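Alkyl hydroperoxide reductase/ Thiol specific antioxidant/ Mal allergen (Burkholderia ambifaria, PDB 5ENU) probably reduces hydrogen peroxide and organic hydroperoxides as a thiol-dependent peroxiredoxin of the AhpC/TSA family, which shares the thioredoxin fold. Local coordinates at residues Arg82-Phe87 / Phe95-Asp100. Sequence-based numbering, arbitrary orientation.
Sequences RSHDNF and FPLISD
His84 and Leu97 bring the two backbones closest, their CA atoms 6.4 Å apart, where helix 82-87 runs nearly antiparallel to strand 97-99, with 163° between their directions and 8.7 Å between the axes at closest approach. The imidazole of His84 reaches from the helix to the strand, its CG anti to the carbonyl carbon, and presents one face to Leu97 and its NE2 edge to the strand backbone. Leu97 CB lies over that face, 3.9 Å from the centroid of the His84 ring and displaced toward the CD2 side of the rim, a CH-pi contact. His84 NE2 donates a hydrogen bond to Ile98 O at 2.8 Å. The acceptor sits almost in the imidazole plane, but the bond is bent, 144° at the hydrogen, and the donor stands above the carbonyl plane. At the same edge His84 CD2 comes within 3.6 Å of Ser99 N.

Helix 81-91 is the crossover of a beta-alpha-beta unit between the parallel, paired strands 71-77 and 97-99, part of the thioredoxin-like sheet of this peroxiredoxin. The contact therefore packs the connecting helix against the second strand of its own unit. On the other nitrogen of the ring, ND1 is hydrogen-bonded to Asp47 OD2, which also takes Ser83 OG; with both nitrogens engaged, the rotation of the buried imidazole is fixed, and the carboxylate, with NE2 donating on the far side, would probably favour an imidazole protonated on both nitrogens.

One turn further along the helix, Phe87 also points to the strand, its CG anti to the backbone N (chi1 -173°), and the Phe87 ring edge at CD2 meets Leu97 CD1 at 3.9 Å. The two side chains cross at about a right angle. Ile98 turns the other way and packs on Ile74 of strand 71-77.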
ATOM      1  N   ARG A  82      -6.933  13.138   8.231  1.00  8.72           N
ATOM      2  CA  ARG A  82      -7.358  13.134   9.630  1.00  9.52           C
ATOM      3  C   ARG A  82      -7.593  11.706  10.125  1.00  9.21           C
ATOM      4  O   ARG A  82      -7.138  11.316  11.214  1.00 10.81           O
ATOM      5  CB  ARG A  82      -8.637  13.964   9.792  1.00 12.82           C
ATOM      6  CG  ARG A  82      -9.271  13.901  11.200  1.00 15.11           C
ATOM      7  CD  ARG A  82     -10.523  14.778  11.277  1.00 15.91           C
ATOM      8  NE  ARG A  82     -11.668  14.173  10.590  1.00 17.21           N
ATOM      9  CZ  ARG A  82     -12.794  14.827  10.283  1.00 17.00           C
ATOM     10  NH1 ARG A  82     -12.918  16.120  10.579  1.00 16.55           N
ATOM     11  NH2 ARG A  82     -13.796  14.198   9.667  1.00 16.59           N
ATOM     12  N   SER A  83      -8.315  10.909   9.338  1.00  9.07           N
ATOM     13  CA  SER A  83      -8.534   9.525   9.720  1.00  8.42           C
ATOM     14  C   SER A  83      -7.204   8.797   9.842  1.00  8.32           C
ATOM     15  O   SER A  83      -6.984   8.044  10.800  1.00 10.62           O
ATOM     16  CB  SER A  83      -9.406   8.850   8.664  1.00 10.09           C
ATOM     17  OG  SER A  83      -9.629   7.482   8.956  1.00 11.24           O
ATOM     18  N   HIS A  84      -6.308   9.001   8.873  1.00  9.25           N
ATOM     19  CA  HIS A  84      -5.008   8.341   8.912  1.00  9.81           C
ATOM     20  C   HIS A  84      -4.208   8.744  10.148  1.00  9.62           C
ATOM     21  O   HIS A  84      -3.551   7.896  10.766  1.00 10.15           O
ATOM     22  CB  HIS A  84      -4.205   8.688   7.665  1.00  9.67           C
ATOM     23  CG  HIS A  84      -4.555   7.891   6.454  1.00  9.85           C
ATOM     24  ND1 HIS A  84      -5.525   6.910   6.440  1.00  9.84           N
ATOM     25  CD2 HIS A  84      -4.013   7.905   5.216  1.00  9.69           C
ATOM     26  CE1 HIS A  84      -5.555   6.348   5.243  1.00 10.02           C
ATOM     27  NE2 HIS A  84      -4.661   6.950   4.475  1.00 10.24           N
ATOM     28  N   ASP A  85      -4.216  10.034  10.509  1.00 10.84           N
ATOM     29  CA  ASP A  85      -3.486  10.444  11.706  1.00 12.08           C
ATOM     30  C   ASP A  85      -4.006   9.706  12.934  1.00 12.04           C
ATOM     31  O   ASP A  85      -3.223   9.261  13.784  1.00 11.12           O
ATOM     32  CB  ASP A  85      -3.632  11.953  11.924  1.00 13.26           C
ATOM     33  CG  ASP A  85      -2.769  12.786  10.990  1.00 16.77           C
ATOM     34  OD1 ASP A  85      -1.796  12.264  10.407  1.00 17.30           O
ATOM     35  OD2 ASP A  85      -3.078  13.989  10.845  1.00 18.76           O
ATOM     36  N   ASN A  86      -5.331   9.594  13.051  1.00 10.95           N
ATOM     37  CA  ASN A  86      -5.937   8.899  14.182  1.00 11.77           C
ATOM     38  C   ASN A  86      -5.589   7.418  14.163  1.00 11.09           C
ATOM     39  O   ASN A  86      -5.231   6.842  15.197  1.00 12.80           O
ATOM     40  CB  ASN A  86      -7.451   9.110  14.152  1.00 12.92           C
ATOM     41  CG  ASN A  86      -7.850  10.452  14.726  1.00 20.16           C
ATOM     42  OD1 ASN A  86      -7.443  10.799  15.832  1.00 24.33           O
ATOM     43  ND2 ASN A  86      -8.637  11.222  13.974  1.00 22.89           N
ATOM     44  N   PHE A  87      -5.694   6.787  12.991  1.00 10.74           N
ATOM     45  CA  PHE A  87      -5.461   5.352  12.874  1.00  9.42           C
ATOM     46  C   PHE A  87      -3.994   5.025  13.136  1.00 10.21           C
ATOM     47  O   PHE A  87      -3.681   4.074  13.864  1.00 10.09           O
ATOM     48  CB  PHE A  87      -5.890   4.929  11.463  1.00  9.31           C
ATOM     49  CG  PHE A  87      -5.872   3.439  11.196  1.00  9.78           C
ATOM     50  CD1 PHE A  87      -6.569   2.554  12.001  1.00 13.04           C
ATOM     51  CD2 PHE A  87      -5.248   2.936  10.062  1.00 11.34           C
ATOM     52  CE1 PHE A  87      -6.580   1.194  11.719  1.00 15.05           C
ATOM     53  CE2 PHE A  87      -5.263   1.602   9.783  1.00 12.92           C
ATOM     54  CZ  PHE A  87      -5.926   0.727  10.605  1.00 13.49           C
ATOM     55  N   PHE A  95       5.342   3.717  10.279  1.00 10.94           N
ATOM     56  CA  PHE A  95       5.494   3.941   8.855  1.00  9.12           C
ATOM     57  C   PHE A  95       4.339   4.816   8.398  1.00  8.39           C
ATOM     58  O   PHE A  95       3.341   4.960   9.117  1.00  9.74           O
ATOM     59  CB  PHE A  95       5.545   2.605   8.088  1.00  9.84           C
ATOM     60  CG  PHE A  95       4.368   1.700   8.346  1.00 10.14           C
ATOM     61  CD1 PHE A  95       3.144   1.921   7.715  1.00 10.23           C
ATOM     62  CD2 PHE A  95       4.495   0.602   9.203  1.00 10.94           C
ATOM     63  CE1 PHE A  95       2.057   1.076   7.948  1.00 10.34           C
ATOM     64  CE2 PHE A  95       3.406  -0.242   9.428  1.00 11.12           C
ATOM     65  CZ  PHE A  95       2.199  -0.001   8.803  1.00 10.50           C
ATOM     66  N   PRO A  96       4.452   5.431   7.218  1.00  9.53           N
ATOM     67  CA  PRO A  96       3.437   6.400   6.775  1.00  9.86           C
ATOM     68  C   PRO A  96       2.211   5.740   6.162  1.00  9.90           C
ATOM     69  O   PRO A  96       2.249   4.607   5.689  1.00  9.01           O
ATOM     70  CB  PRO A  96       4.157   7.220   5.689  1.00 11.79           C
ATOM     71  CG  PRO A  96       5.582   6.750   5.674  1.00 12.83           C
ATOM     72  CD  PRO A  96       5.645   5.426   6.352  1.00 10.85           C
ATOM     73  N   LEU A  97       1.116   6.505   6.147  1.00  9.54           N
ATOM     74  CA  LEU A  97      -0.108   6.145   5.436  1.00  7.91           C
ATOM     75  C   LEU A  97      -0.414   7.237   4.413  1.00  8.10           C
ATOM     76  O   LEU A  97      -0.543   8.412   4.781  1.00  9.72           O
ATOM     77  CB  LEU A  97      -1.294   6.016   6.404  1.00  8.61           C
ATOM     78  CG  LEU A  97      -1.141   4.970   7.512  1.00  8.91           C
ATOM     79  CD1 LEU A  97      -2.352   5.057   8.450  1.00 10.28           C
ATOM     80  CD2 LEU A  97      -0.982   3.541   6.941  1.00  9.34           C
ATOM     81  N   ILE A  98      -0.565   6.843   3.144  1.00  7.53           N
ATOM     82  CA  ILE A  98      -0.964   7.770   2.078  1.00  8.72           C
ATOM     83  C   ILE A  98      -2.484   7.904   2.067  1.00  7.36           C
ATOM     84  O   ILE A  98      -3.204   6.891   2.119  1.00  8.70           O
ATOM     85  CB  ILE A  98      -0.448   7.276   0.711  1.00  8.65           C
ATOM     86  CG1 ILE A  98       1.050   7.591   0.570  1.00  9.50           C
ATOM     87  CG2 ILE A  98      -1.251   7.904  -0.419  1.00  9.87           C
ATOM     88  CD1 ILE A  98       1.724   6.952  -0.663  1.00 10.38           C
ATOM     89  N   SER A  99      -2.969   9.142   1.988  1.00  7.69           N
ATOM     90  CA  SER A  99      -4.394   9.416   1.792  1.00  8.08           C
ATOM     91  C   SER A  99      -4.665   9.520   0.294  1.00  8.26           C
ATOM     92  O   SER A  99      -4.339  10.526  -0.340  1.00 10.08           O
ATOM     93  CB  SER A  99      -4.810  10.703   2.500  1.00  9.44           C
ATOM     94  OG  SER A  99      -6.159  10.987   2.170  1.00 10.69           O
ATOM     95  N   ASP A 100      -5.249   8.477  -0.273  1.00  8.87           N
ATOM     96  CA  ASP A 100      -5.564   8.443  -1.700  1.00  8.39           C
ATOM     97  C   ASP A 100      -7.026   8.804  -1.924  1.00  8.47           C
ATOM     98  O   ASP A 100      -7.756   8.155  -2.665  1.00  9.12           O
ATOM     99  CB  ASP A 100      -5.239   7.063  -2.260  1.00  9.75           C
ATOM    100  CG  ASP A 100      -5.148   7.052  -3.773  1.00  9.80           C
ATOM    101  OD1 ASP A 100      -4.506   7.947  -4.357  1.00 10.18           O
ATOM    102  OD2 ASP A 100      -5.718   6.134  -4.388  1.00  8.66           O
TER